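Local coordinates for phosphate-binding protein pstS 2 (Streptococcus pneumoniae, PDB 4H1X) that probably serves as the solute-binding protein of the PstSACB ABC transporter, which imports phosphate, at residues K157-G162 and K203-G208; I108-N113 and T223-A228; G118-S123 and T147-Q152; G24-I29 and D230-V235; N52-V57 and G69-G74. One frame throughout, in Å; residues are numbered along the deposited sequence.

Contact 1. Residues K157-G162 and K203-G208; sequences KLSVVG and KTADIG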
# COMPACT_ATOMS: atom_id res chain seq x y z
N LYS A 157 26.79 -3.41 -4.50
CA LYS A 157 25.62 -2.65 -4.93
C LYS A 157 24.41 -3.56 -5.05
O LYS A 157 24.53 -4.71 -5.49
CB LYS A 157 25.90 -1.94 -6.27
CG LYS A 157 24.74 -1.05 -6.77
CD LYS A 157 24.81 -0.78 -8.27
CE LYS A 157 23.48 -1.02 -8.97
NZ LYS A 157 23.35 -2.43 -9.45
N LEU A 158 23.25 -3.02 -4.68
CA LEU A 158 21.97 -3.69 -4.80
C LEU A 158 21.06 -2.86 -5.65
O LEU A 158 21.04 -1.62 -5.51
CB LEU A 158 21.31 -3.93 -3.45
CG LEU A 158 21.80 -5.13 -2.67
CD1 LEU A 158 21.16 -5.15 -1.31
CD2 LEU A 158 21.50 -6.42 -3.43
N SER A 159 20.31 -3.53 -6.52
CA SER A 159 19.30 -2.86 -7.34
C SER A 159 17.94 -3.39 -6.93
O SER A 159 17.70 -4.61 -7.00
CB SER A 159 19.56 -3.08 -8.83
OG SER A 159 18.51 -2.48 -9.58
N VAL A 160 17.07 -2.50 -6.47
CA VAL A 160 15.72 -2.86 -6.00
C VAL A 160 14.74 -2.13 -6.93
O VAL A 160 14.83 -0.91 -7.08
CB VAL A 160 15.49 -2.55 -4.49
CG1 VAL A 160 14.12 -3.06 -4.07
CG2 VAL A 160 16.58 -3.20 -3.62
N VAL A 161 13.87 -2.87 -7.62
CA VAL A 161 13.02 -2.28 -8.65
C VAL A 161 11.56 -2.64 -8.52
O VAL A 161 11.27 -3.81 -8.26
CB VAL A 161 13.54 -2.77 -10.05
CG1 VAL A 161 12.64 -2.28 -11.19
CG2 VAL A 161 15.01 -2.37 -10.29
N GLY A 162 10.66 -1.70 -8.81
CA GLY A 162 9.25 -2.06 -8.85
C GLY A 162 8.24 -1.02 -8.46
O GLY A 162 8.42 0.17 -8.71
N LYS A 203 17.36 -10.59 -14.47
CA LYS A 203 18.56 -10.44 -13.64
C LYS A 203 19.11 -9.00 -13.70
O LYS A 203 20.30 -8.81 -13.46
CB LYS A 203 19.65 -11.48 -14.03
CG LYS A 203 19.20 -12.92 -13.93
CD LYS A 203 20.37 -13.87 -14.21
CE LYS A 203 19.95 -15.28 -14.50
NZ LYS A 203 21.13 -16.17 -14.65
N THR A 204 18.25 -7.99 -13.98
CA THR A 204 18.65 -6.56 -14.00
C THR A 204 18.37 -5.91 -12.62
O THR A 204 18.81 -4.79 -12.35
CB THR A 204 18.00 -5.78 -15.15
OG1 THR A 204 16.59 -5.71 -14.93
CG2 THR A 204 18.31 -6.38 -16.53
N ALA A 205 17.59 -6.60 -11.78
CA ALA A 205 17.31 -6.21 -10.40
C ALA A 205 17.62 -7.38 -9.52
O ALA A 205 17.33 -8.52 -9.88
CB ALA A 205 15.85 -5.82 -10.23
N ASP A 206 18.14 -7.09 -8.33
CA ASP A 206 18.39 -8.12 -7.34
C ASP A 206 17.07 -8.47 -6.64
O ASP A 206 16.82 -9.63 -6.33
CB ASP A 206 19.46 -7.63 -6.36
CG ASP A 206 20.77 -7.27 -7.06
OD1 ASP A 206 21.36 -8.16 -7.69
OD2 ASP A 206 21.15 -6.08 -7.05
N ILE A 207 16.28 -7.44 -6.33
CA ILE A 207 15.02 -7.61 -5.60
C ILE A 207 13.94 -6.79 -6.30
O ILE A 207 14.20 -5.65 -6.72
CB ILE A 207 15.21 -7.15 -4.12
CG1 ILE A 207 16.31 -8.00 -3.41
CG2 ILE A 207 13.90 -7.23 -3.32
CD1 ILE A 207 16.87 -7.36 -2.09
N GLY A 208 12.75 -7.37 -6.38
CA GLY A 208 11.59 -6.69 -6.96
C GLY A 208 10.61 -6.30 -5.88
O GLY A 208 10.53 -6.96 -4.84
O HOH W 1 18.24 -2.13 -12.22

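Contact 2. Residues I108-N113 and T223-A228; sequences IVWSSN and THDAIA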
# COMPACT_ATOMS: atom_id res chain seq x y z
N ILE A 108 8.15 -8.19 -1.59
CA ILE A 108 9.48 -8.21 -2.20
C ILE A 108 9.58 -9.58 -2.88
O ILE A 108 8.98 -10.57 -2.40
CB ILE A 108 10.64 -7.93 -1.23
CG1 ILE A 108 10.68 -8.97 -0.07
CG2 ILE A 108 10.60 -6.48 -0.74
CD1 ILE A 108 11.91 -8.99 0.74
N VAL A 109 10.23 -9.63 -4.04
CA VAL A 109 10.36 -10.86 -4.81
C VAL A 109 11.83 -11.02 -5.18
O VAL A 109 12.51 -10.03 -5.40
CB VAL A 109 9.45 -10.92 -6.06
CG1 VAL A 109 7.98 -10.70 -5.69
CG2 VAL A 109 9.87 -9.92 -7.13
N TRP A 110 12.28 -12.27 -5.26
CA TRP A 110 13.65 -12.58 -5.67
C TRP A 110 13.67 -13.96 -6.33
O TRP A 110 12.69 -14.72 -6.23
CB TRP A 110 14.62 -12.52 -4.46
CG TRP A 110 14.37 -13.56 -3.41
CD1 TRP A 110 14.92 -14.80 -3.34
CD2 TRP A 110 13.60 -13.39 -2.23
NE1 TRP A 110 14.53 -15.42 -2.17
CE2 TRP A 110 13.73 -14.57 -1.46
CE3 TRP A 110 12.81 -12.34 -1.73
CZ2 TRP A 110 13.07 -14.75 -0.23
CZ3 TRP A 110 12.15 -12.52 -0.51
CH2 TRP A 110 12.28 -13.71 0.22
N SER A 111 14.80 -14.29 -6.97
CA SER A 111 14.97 -15.58 -7.62
C SER A 111 16.22 -16.24 -7.07
O SER A 111 16.86 -15.71 -6.14
CB SER A 111 15.11 -15.37 -9.12
OG SER A 111 16.35 -14.73 -9.37
N SER A 112 16.60 -17.37 -7.68
CA SER A 112 17.81 -18.10 -7.35
C SER A 112 19.04 -17.22 -7.66
O SER A 112 20.13 -17.52 -7.19
CB SER A 112 17.85 -19.41 -8.13
OG SER A 112 17.86 -19.20 -9.53
N ASN A 113 18.85 -16.12 -8.43
CA ASN A 113 19.93 -15.17 -8.76
C ASN A 113 20.30 -14.23 -7.58
O ASN A 113 21.32 -13.52 -7.67
CB ASN A 113 19.51 -14.31 -9.97
CG ASN A 113 20.61 -13.40 -10.47
OD1 ASN A 113 21.73 -13.85 -10.74
ND2 ASN A 113 20.36 -12.10 -10.45
N THR A 223 10.37 -16.32 -5.42
CA THR A 223 9.90 -16.36 -4.04
C THR A 223 9.38 -14.94 -3.75
O THR A 223 9.99 -13.97 -4.21
CB THR A 223 11.02 -16.78 -3.06
OG1 THR A 223 11.54 -18.05 -3.47
CG2 THR A 223 10.52 -16.88 -1.61
N HIS A 224 8.21 -14.83 -3.12
CA HIS A 224 7.67 -13.53 -2.71
C HIS A 224 7.50 -13.56 -1.20
O HIS A 224 7.29 -14.63 -0.61
CB HIS A 224 6.36 -13.15 -3.41
CG HIS A 224 5.19 -13.99 -3.01
ND1 HIS A 224 4.87 -15.15 -3.69
CD2 HIS A 224 4.30 -13.81 -2.01
CE1 HIS A 224 3.79 -15.63 -3.09
NE2 HIS A 224 3.43 -14.86 -2.07
N ASP A 225 7.60 -12.40 -0.59
CA ASP A 225 7.54 -12.26 0.85
C ASP A 225 6.89 -10.92 1.21
O ASP A 225 7.33 -9.88 0.73
CB ASP A 225 8.98 -12.34 1.37
CG ASP A 225 9.15 -12.01 2.83
OD1 ASP A 225 8.53 -12.70 3.67
OD2 ASP A 225 9.92 -11.07 3.13
N ALA A 226 5.84 -10.94 2.05
CA ALA A 226 5.19 -9.68 2.44
C ALA A 226 5.96 -9.01 3.58
O ALA A 226 5.97 -9.52 4.70
CB ALA A 226 3.73 -9.92 2.84
N ILE A 227 6.61 -7.88 3.29
CA ILE A 227 7.39 -7.12 4.27
C ILE A 227 6.48 -6.17 5.06
O ILE A 227 6.87 -5.68 6.11
CB ILE A 227 8.58 -6.36 3.63
CG1 ILE A 227 8.12 -5.27 2.64
CG2 ILE A 227 9.56 -7.34 3.01
CD1 ILE A 227 9.23 -4.19 2.22
N ALA A 228 5.28 -5.92 4.56
CA ALA A 228 4.32 -5.04 5.22
C ALA A 228 2.93 -5.23 4.66
O ALA A 228 2.78 -5.68 3.50
CB ALA A 228 4.72 -3.57 5.03
O HOH W 2 13.33 -17.71 -5.40
O HOH W 3 13.92 -18.66 -2.36

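Contact 3. Residues G118-S123 and T147-Q152; sequences GQDFIS and TEYTSQ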
# COMPACT_ATOMS: atom_id res chain seq x y z
N GLY A 118 22.29 -9.36 -1.43
CA GLY A 118 20.82 -9.28 -1.49
C GLY A 118 20.21 -10.09 -0.37
O GLY A 118 19.28 -9.63 0.30
N GLN A 119 20.74 -11.30 -0.14
CA GLN A 119 20.28 -12.18 0.97
C GLN A 119 20.55 -11.53 2.34
O GLN A 119 19.70 -11.63 3.24
CB GLN A 119 20.99 -13.54 0.89
CG GLN A 119 20.52 -14.37 -0.33
CD GLN A 119 21.27 -15.68 -0.44
OE1 GLN A 119 21.95 -15.96 -1.44
NE2 GLN A 119 21.20 -16.46 0.61
N ASP A 120 21.69 -10.83 2.50
CA ASP A 120 21.99 -10.15 3.77
C ASP A 120 20.99 -9.00 3.99
O ASP A 120 20.53 -8.78 5.11
CB ASP A 120 23.43 -9.63 3.78
CG ASP A 120 23.83 -9.09 5.15
OD1 ASP A 120 23.94 -9.90 6.09
OD2 ASP A 120 23.88 -7.86 5.30
N PHE A 121 20.65 -8.28 2.91
CA PHE A 121 19.66 -7.19 2.99
C PHE A 121 18.27 -7.76 3.38
O PHE A 121 17.61 -7.18 4.25
CB PHE A 121 19.60 -6.42 1.67
CG PHE A 121 18.66 -5.23 1.68
CD1 PHE A 121 18.65 -4.32 2.73
CD2 PHE A 121 17.77 -5.02 0.63
CE1 PHE A 121 17.81 -3.20 2.71
CE2 PHE A 121 16.93 -3.90 0.61
CZ PHE A 121 16.93 -3.02 1.67
N ILE A 122 17.86 -8.92 2.80
CA ILE A 122 16.60 -9.61 3.13
C ILE A 122 16.61 -9.98 4.62
O ILE A 122 15.60 -9.83 5.31
CB ILE A 122 16.37 -10.87 2.23
CG1 ILE A 122 16.21 -10.52 0.73
CG2 ILE A 122 15.23 -11.78 2.73
CD1 ILE A 122 15.20 -9.51 0.36
N SER A 123 17.77 -10.48 5.12
CA SER A 123 17.91 -10.87 6.53
C SER A 123 17.67 -9.64 7.42
O SER A 123 16.97 -9.73 8.43
CB SER A 123 19.28 -11.48 6.80
OG SER A 123 19.44 -12.69 6.06
N THR A 147 14.00 -12.42 13.95
CA THR A 147 15.40 -12.85 14.03
C THR A 147 16.30 -11.66 14.37
O THR A 147 15.87 -10.50 14.30
CB THR A 147 15.86 -13.54 12.72
OG1 THR A 147 15.97 -12.58 11.66
CG2 THR A 147 14.96 -14.72 12.32
N GLU A 148 17.54 -11.95 14.80
CA GLU A 148 18.51 -10.92 15.13
C GLU A 148 19.39 -10.69 13.90
O GLU A 148 19.65 -11.63 13.14
CB GLU A 148 19.34 -11.32 16.37
CG GLU A 148 20.28 -10.24 16.92
CD GLU A 148 19.68 -8.88 17.24
OE1 GLU A 148 18.57 -8.83 17.81
OE2 GLU A 148 20.36 -7.86 16.96
N TYR A 149 19.78 -9.43 13.69
CA TYR A 149 20.70 -9.02 12.62
C TYR A 149 21.99 -8.43 13.21
O TYR A 149 21.92 -7.52 14.04
CB TYR A 149 20.06 -7.96 11.67
CG TYR A 149 20.99 -7.53 10.55
CD1 TYR A 149 21.10 -8.27 9.38
CD2 TYR A 149 21.78 -6.39 10.68
CE1 TYR A 149 21.99 -7.90 8.37
CE2 TYR A 149 22.68 -6.02 9.69
CZ TYR A 149 22.78 -6.78 8.53
OH TYR A 149 23.67 -6.41 7.55
N THR A 150 23.15 -8.86 12.71
CA THR A 150 24.47 -8.31 13.04
C THR A 150 25.15 -7.96 11.71
O THR A 150 25.23 -8.81 10.81
CB THR A 150 25.30 -9.26 13.94
OG1 THR A 150 24.64 -9.38 15.21
CG2 THR A 150 26.75 -8.77 14.15
N SER A 151 25.64 -6.71 11.57
CA SER A 151 26.28 -6.30 10.31
C SER A 151 27.56 -7.08 9.98
O SER A 151 28.35 -7.38 10.88
CB SER A 151 26.60 -4.81 10.31
OG SER A 151 27.18 -4.43 9.08
N GLN A 152 27.74 -7.40 8.69
CA GLN A 152 28.93 -8.10 8.17
C GLN A 152 29.86 -7.06 7.54
O GLN A 152 30.96 -7.39 7.07
CB GLN A 152 28.56 -9.20 7.13
CG GLN A 152 27.29 -10.00 7.47
CD GLN A 152 27.14 -11.32 6.73
OE1 GLN A 152 27.41 -11.43 5.53
NE2 GLN A 152 26.65 -12.33 7.43
O HOH W 4 24.51 -10.60 9.23
O HOH W 5 26.35 -6.91 6.42

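Contact 4. Residues G24-I29 and D230-V235; sequences GAFTEI and DGIAVV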
# COMPACT_ATOMS: atom_id res chain seq x y z
N GLY A 24 -4.82 3.44 -7.31
CA GLY A 24 -4.76 2.18 -8.05
C GLY A 24 -5.24 1.02 -7.20
O GLY A 24 -6.07 0.23 -7.64
N ALA A 25 -4.74 0.95 -5.97
CA ALA A 25 -5.11 -0.12 -5.03
C ALA A 25 -6.58 -0.03 -4.66
O ALA A 25 -7.31 -1.03 -4.76
CB ALA A 25 -4.25 -0.02 -3.79
N PHE A 26 -7.03 1.16 -4.23
CA PHE A 26 -8.42 1.39 -3.83
C PHE A 26 -9.39 0.99 -4.93
O PHE A 26 -10.32 0.23 -4.68
CB PHE A 26 -8.65 2.86 -3.43
CG PHE A 26 -10.08 3.12 -3.00
CD1 PHE A 26 -10.51 2.78 -1.72
CD2 PHE A 26 -11.00 3.68 -3.88
CE1 PHE A 26 -11.84 3.02 -1.32
CE2 PHE A 26 -12.33 3.90 -3.49
CZ PHE A 26 -12.74 3.54 -2.21
N THR A 27 -9.20 1.51 -6.15
CA THR A 27 -10.10 1.23 -7.26
C THR A 27 -10.06 -0.25 -7.66
O THR A 27 -11.10 -0.80 -8.01
CB THR A 27 -9.84 2.16 -8.44
OG1 THR A 27 -8.51 1.96 -8.91
CG2 THR A 27 -10.09 3.66 -8.10
N GLU A 28 -8.88 -0.90 -7.58
CA GLU A 28 -8.79 -2.34 -7.88
C GLU A 28 -9.57 -3.17 -6.82
O GLU A 28 -10.40 -4.00 -7.18
CB GLU A 28 -7.32 -2.80 -7.95
CG GLU A 28 -7.12 -4.29 -8.22
CD GLU A 28 -7.78 -4.84 -9.47
OE1 GLU A 28 -7.64 -4.22 -10.55
OE2 GLU A 28 -8.43 -5.91 -9.37
N ILE A 29 -9.27 -2.95 -5.53
CA ILE A 29 -9.89 -3.70 -4.43
C ILE A 29 -11.43 -3.54 -4.40
O ILE A 29 -12.14 -4.53 -4.20
CB ILE A 29 -9.24 -3.33 -3.05
CG1 ILE A 29 -7.73 -3.70 -3.03
CG2 ILE A 29 -9.97 -4.05 -1.89
CD1 ILE A 29 -6.90 -2.95 -1.95
N ASP A 230 -0.45 -2.92 3.93
CA ASP A 230 -0.87 -1.54 3.81
C ASP A 230 -2.37 -1.50 3.79
O ASP A 230 -2.98 -1.93 2.81
CB ASP A 230 -0.27 -0.92 2.53
CG ASP A 230 -0.72 0.51 2.27
OD1 ASP A 230 -0.66 1.34 3.21
OD2 ASP A 230 -1.18 0.79 1.13
N GLY A 231 -2.97 -1.04 4.89
CA GLY A 231 -4.41 -0.92 4.95
C GLY A 231 -4.82 0.43 4.39
O GLY A 231 -4.00 1.37 4.35
N ILE A 232 -6.05 0.52 3.91
CA ILE A 232 -6.63 1.76 3.39
C ILE A 232 -7.85 2.09 4.25
O ILE A 232 -8.72 1.23 4.44
CB ILE A 232 -6.96 1.66 1.88
CG1 ILE A 232 -5.67 1.49 1.02
CG2 ILE A 232 -7.78 2.89 1.41
CD1 ILE A 232 -5.92 1.00 -0.41
N ALA A 233 -7.89 3.29 4.80
CA ALA A 233 -9.01 3.78 5.59
C ALA A 233 -9.88 4.66 4.72
O ALA A 233 -9.34 5.50 3.96
CB ALA A 233 -8.51 4.59 6.80
N VAL A 234 -11.18 4.48 4.81
CA VAL A 234 -12.18 5.33 4.14
C VAL A 234 -12.59 6.33 5.19
O VAL A 234 -13.10 5.92 6.25
CB VAL A 234 -13.36 4.53 3.56
CG1 VAL A 234 -14.38 5.48 2.94
CG2 VAL A 234 -12.87 3.52 2.52
N VAL A 235 -12.37 7.60 4.93
CA VAL A 235 -12.55 8.61 5.96
C VAL A 235 -13.63 9.64 5.58
O VAL A 235 -13.76 10.03 4.41
CB VAL A 235 -11.21 9.32 6.31
CG1 VAL A 235 -10.25 8.37 7.05
CG2 VAL A 235 -10.51 9.91 5.07

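Contact 5. Residues N52-V57 and G69-G74; sequences NSTEGV and GYISLG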
# COMPACT_ATOMS: atom_id res chain seq x y z
N ASN A 52 -3.79 15.66 -4.22
CA ASN A 52 -2.49 15.15 -4.66
C ASN A 52 -1.71 14.36 -3.61
O ASN A 52 -0.62 13.84 -3.92
CB ASN A 52 -1.63 16.34 -5.13
CG ASN A 52 -1.48 17.40 -4.08
OD1 ASN A 52 -2.44 18.10 -3.74
ND2 ASN A 52 -0.30 17.49 -3.48
N SER A 53 -2.22 14.28 -2.37
CA SER A 53 -1.50 13.56 -1.29
C SER A 53 -2.42 13.11 -0.18
O SER A 53 -3.56 13.59 -0.10
CB SER A 53 -0.43 14.48 -0.68
OG SER A 53 -1.05 15.63 -0.12
N THR A 54 -1.88 12.30 0.75
CA THR A 54 -2.58 11.85 1.95
C THR A 54 -2.99 13.08 2.77
O THR A 54 -4.15 13.14 3.20
CB THR A 54 -1.68 10.90 2.76
OG1 THR A 54 -1.16 9.90 1.89
CG2 THR A 54 -2.43 10.25 3.89
N GLU A 55 -2.06 14.07 2.96
CA GLU A 55 -2.31 15.31 3.71
C GLU A 55 -3.46 16.11 3.07
O GLU A 55 -4.29 16.69 3.77
CB GLU A 55 -1.03 16.16 3.76
CG GLU A 55 0.13 15.56 4.57
CD GLU A 55 0.75 14.26 4.10
OE1 GLU A 55 0.89 14.06 2.86
OE2 GLU A 55 1.11 13.43 4.97
N GLY A 56 -3.47 16.13 1.74
CA GLY A 56 -4.47 16.84 0.96
C GLY A 56 -5.85 16.23 1.15
O GLY A 56 -6.83 16.95 1.33
N VAL A 57 -5.91 14.87 1.16
CA VAL A 57 -7.18 14.14 1.39
C VAL A 57 -7.67 14.48 2.80
O VAL A 57 -8.81 14.93 2.95
CB VAL A 57 -7.13 12.60 1.14
CG1 VAL A 57 -8.46 11.95 1.51
CG2 VAL A 57 -6.82 12.31 -0.33
N GLY A 69 -13.17 10.33 1.51
CA GLY A 69 -11.92 10.07 0.80
C GLY A 69 -11.27 8.81 1.32
O GLY A 69 -11.84 8.12 2.18
N TYR A 70 -10.09 8.47 0.77
CA TYR A 70 -9.38 7.29 1.23
C TYR A 70 -7.92 7.65 1.46
O TYR A 70 -7.34 8.45 0.71
CB TYR A 70 -9.52 6.09 0.27
CG TYR A 70 -9.23 6.45 -1.17
CD1 TYR A 70 -7.92 6.52 -1.65
CD2 TYR A 70 -10.27 6.72 -2.07
CE1 TYR A 70 -7.65 6.89 -2.97
CE2 TYR A 70 -10.01 7.10 -3.38
CZ TYR A 70 -8.70 7.16 -3.84
OH TYR A 70 -8.47 7.54 -5.14
N ILE A 71 -7.33 7.07 2.50
CA ILE A 71 -5.92 7.30 2.86
C ILE A 71 -5.29 6.01 3.35
O ILE A 71 -5.99 5.07 3.78
CB ILE A 71 -5.80 8.37 4.01
CG1 ILE A 71 -6.52 7.89 5.32
CG2 ILE A 71 -6.26 9.80 3.58
CD1 ILE A 71 -6.43 8.76 6.58
N SER A 72 -3.95 5.99 3.35
CA SER A 72 -3.19 4.89 3.95
C SER A 72 -3.60 4.82 5.43
O SER A 72 -3.68 5.87 6.09
CB SER A 72 -1.69 5.15 3.80
OG SER A 72 -1.31 5.20 2.44
N LEU A 73 -3.93 3.63 5.95
CA LEU A 73 -4.38 3.45 7.33
C LEU A 73 -3.43 4.07 8.39
O LEU A 73 -3.91 4.67 9.33
CB LEU A 73 -4.60 1.97 7.64
CG LEU A 73 -5.14 1.61 9.02
CD1 LEU A 73 -6.48 2.33 9.33
CD2 LEU A 73 -5.31 0.11 9.15
N GLY A 74 -2.12 3.94 8.19
CA GLY A 74 -1.12 4.49 9.10
C GLY A 74 -1.14 6.01 9.23
O GLY A 74 -0.56 6.56 10.18
O HOH W 6 -2.74 7.74 1.56

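Contact 1. Residues K157-G162 and K203-G208
Val160 and Val161 pair in parallel register with Ile207 and Gly208, which joins strand 155-162 to strand 207-210 in one alpha/beta lobe of the periplasmic-binding-protein fold. The ladder starts at a forked acceptor. Ser159 O takes Asp206 N at 2.8 Å, tilted 16° from the carbonyl plane, and Ile207 N at 3.2 Å, within that plane. One step on, Val161 N donates to Ile207 O (2.9 Å). Asp206 extends the series with its side chain: with CG opposite the carbonyl carbon (chi1 -59°), beside the backbone N, the carboxylate is directed at strand 155-162 and OD2 reaches Ser159 N at 2.7 Å. The bond is nearly straight, 161° at the hydrogen, and uses the anti lone pair of OD2; the carboxylate stands in for a strand carbonyl. Leu158 lies across the same group at about a right angle, its CD2 3.7 Å from Asp206 OD2. Beyond the backbone ladder, Val161 CG2 rests on Ala205 CB at 3.6 Å, and one water, 2.7 Å from both Ser159 OG and Thr204 O, bridges the segments. Among its neighbours, strand 183-190 binds the other edge of strand 155-162 through Leu158 and Val160. Val161 and Ala205 face Ala199 of helix 193-202, the helix of the crossover leading into strand 207-210, while Leu158 and Ile207 lie against Phe121 of helix 116-126.

Contact 2. Residues I108-N113 and T223-A228
Trp110 lays its indole across the neighbouring strand so that Thr223 sits over one ring face, a CH-pi contact within an antiparallel ladder. Thr223 CB is 4.1 Å from the centroid of the five-membered ring and 23° off its normal. The rotamer accounts for this: CG lies between the backbone N and the carbonyl carbon (chi1 65°), and the ring turns toward strand 223-236. On the six-membered ring, Trp110 CZ3 comes to 3.7 Å from Asp225 CB, at an oblique angle, and Ile108 CG1 comes in at an edge, in the ring plane. Beneath these side chains the register is regular. Ile108 with Asp225 and Trp110 with Thr223 are hydrogen-bonded pairs, each with two reciprocal N-H to O=C bonds, and Val109 with His224 is the non-hydrogen-bonded pair between them. The short segments run at 160° to each other. Past Asp225 the chain turns a corner at Ile227, where Ile227 and Ala228 both face Phe106 in a classic beta bulge. Ile227 CG2 packs on Ile108 CG1 at 3.7 Å, the two side chains crossing at about a right angle, with Met170 of helix 164-180 touching both. The carboxylate of Asp225 is turned to His126, which hydrogen-bonds OD2. After the bulge strand 223-236 goes on to pair with strands 67-72 and 81-85, consistent with a strand that links the two lobes of the fold. At the solvent end one water joins the segments, lying 3.2 Å from Trp110 O, to which it donates, and 2.7 Å from Thr223 OG1.

Contact 3. Residues G118-S123 and T147-Q152
The Tyr149 ring presents its hydroxyl edge to the carboxylate of Asp120, whose CG lies in the plane of the ring; the two flat groups are turned 51° apart. Phe124 meets the same ring edge-to-face. At the edge, Tyr149 OH donates to Asp120 OD2 over 2.7 Å, using the syn lone pair, on the side of the other oxygen. Both side chains reach out with CG opposite the backbone N, which extends each from its backbone toward the other, and they cross at about a right angle. Gln152 flanks the second oxygen. Its CG and CD each stand 3.6 Å from Asp120 OD1, and the Gln152 and Asp120 side chains run alongside in opposite senses, with amide and carboxylate planes 30° apart. Two waters also bridge the segments: one molecule donates to Asp120 OD2 at 2.9 Å and accepts from Gln152 N at 2.7 Å, while a second donates to Asp120 OD1 over a long 3.3 Å and makes a doubtful, very short approach to Thr150 O. The contact fastens helix 116-126 to the irregular chain between helix 128-136 and strand 155-162. Tyr177 of helix 164-180 adds its OH to Asp120 OD2, and Asn181 ND2 hydrogen-bonds Tyr149 OH, so the phenol oxygen has two protein partners. With Tyr149, Tyr177 and a water all bonded to OD2, the negative charge of this buried aspartate is well compensated by hydrogen bonds, which would be expected to favour its ionised form without a cationic partner among the groups named here.

Contact 4. Residues G24-I29 and D230-V235
Helix 24-29 passes over strand 230-235 at 78° with the segment axes 10.1 Å apart, and the backbones come nearest at Phe26 and Ile232, whose CA atoms are 7.4 Å apart. At that spacing no hydrogen bond spans the contact, which is apolar packing, chiefly between side chains. Ile232 does most of the reaching. Its CG1 stands opposite the carbonyl carbon and the side chain continues extended (chi2 164°), which sends CD1 into the helix surface. There CD1 lies 3.9 Å from Ala25 CB, 4.0 Å from Phe26 N and 4.4 Å from Ile29 CD1, so one methyl meets Ala25, Phe26 and, one turn on from Ala25, Ile29. The other branch, Ile232 CG2, approaches Phe26 CD1 at 4.2 Å. Phe26 carries the contact one residue pair further along the strand: its CE1 lies 4.0 Å from Val234 CG2, the two side chains crossing at about a right angle. Ile232 and Val234 thus offer alternate-residue side chains from the same strand face, and the Phe26 ring spans both. Other aromatic groups hold that ring as well, since Tyr70 of strand 67-72 stacks on it and Phe254 of helix 247-254 meets it edge-to-face. Ala233 and Gly231 bond to Ile71 and Leu73 of the neighbouring segment 69-74. Asp230, at the start of the strand segment, turns to a salt bridge with Arg104. Helices packed on a sheet build the alpha/beta lobes of periplasmic binding proteins; here the helix segment crosses the strand steeply instead of running along it.

Contact 5. Residues N52-V57 and G69-G74
Val57 meets strand 67-72 from its CB outward: CB lies 3.8 Å from Ile71 CG2. From there the side chain forks. CG1, opposite the backbone N (chi1 176°), comes to 3.7 Å from Ile71 CG2 and 3.8 Å from Tyr70 O, and also packs on Gly69 CA, where the strand has no side chain to intervene. Val57 CG2 comes to 4.0 Å from the same Tyr70 O. Both methyls rest against strand backbone; CG1 also meets the isoleucine. One helical turn earlier Thr54 completes the grip, its CG2 3.9 Å from Ile71 CB and the two side chains crossing at about a right angle. The helix concerned, 54-63, links strand 49-51 to strand 67-72, each of which pairs in parallel with strand 12-16, so the contact belongs to a beta-alpha-beta crossover of the lobe; Val57 also touches Ile14 and Arg16 of that central strand. Ser53 is the N-cap, its OG accepting from Gly56 N. Beside it, the polar branch of Thr54 leads away from the apolar patch: OG1 is 2.7 Å from a water that accepts from Ser72 N at 2.8 Å, bridging the helix start to the strand end. A bound citrate, probably from the crystallisation liquor, lies about 3 Å from the Thr54 side chain and forms a weak hydrogen bond with Ser72 OG.

In the fold
The contacts fall into two groups joined by strand 223-236. Contacts 4 and 5 have centres about 10 Å apart and share a sheet: Ala233 N lies 2.8 Å from Ile71 O, a probable hydrogen bond. Contacts 1, 2 and 3 form the other group. Contact 1 meets contact 2, about 11 Å away between centres, through Gly208 O and Val109 N, 2.8 Å apart, and Phe121 of contact 3 packs against both Ile207 and Leu158 of contact 1. Contact 2 continues along its strand into contact 4, about 23 Å between centres. The citrate lies beside contact 5, while contact 3 is remote, its centre about 33 Å from that of contact 5.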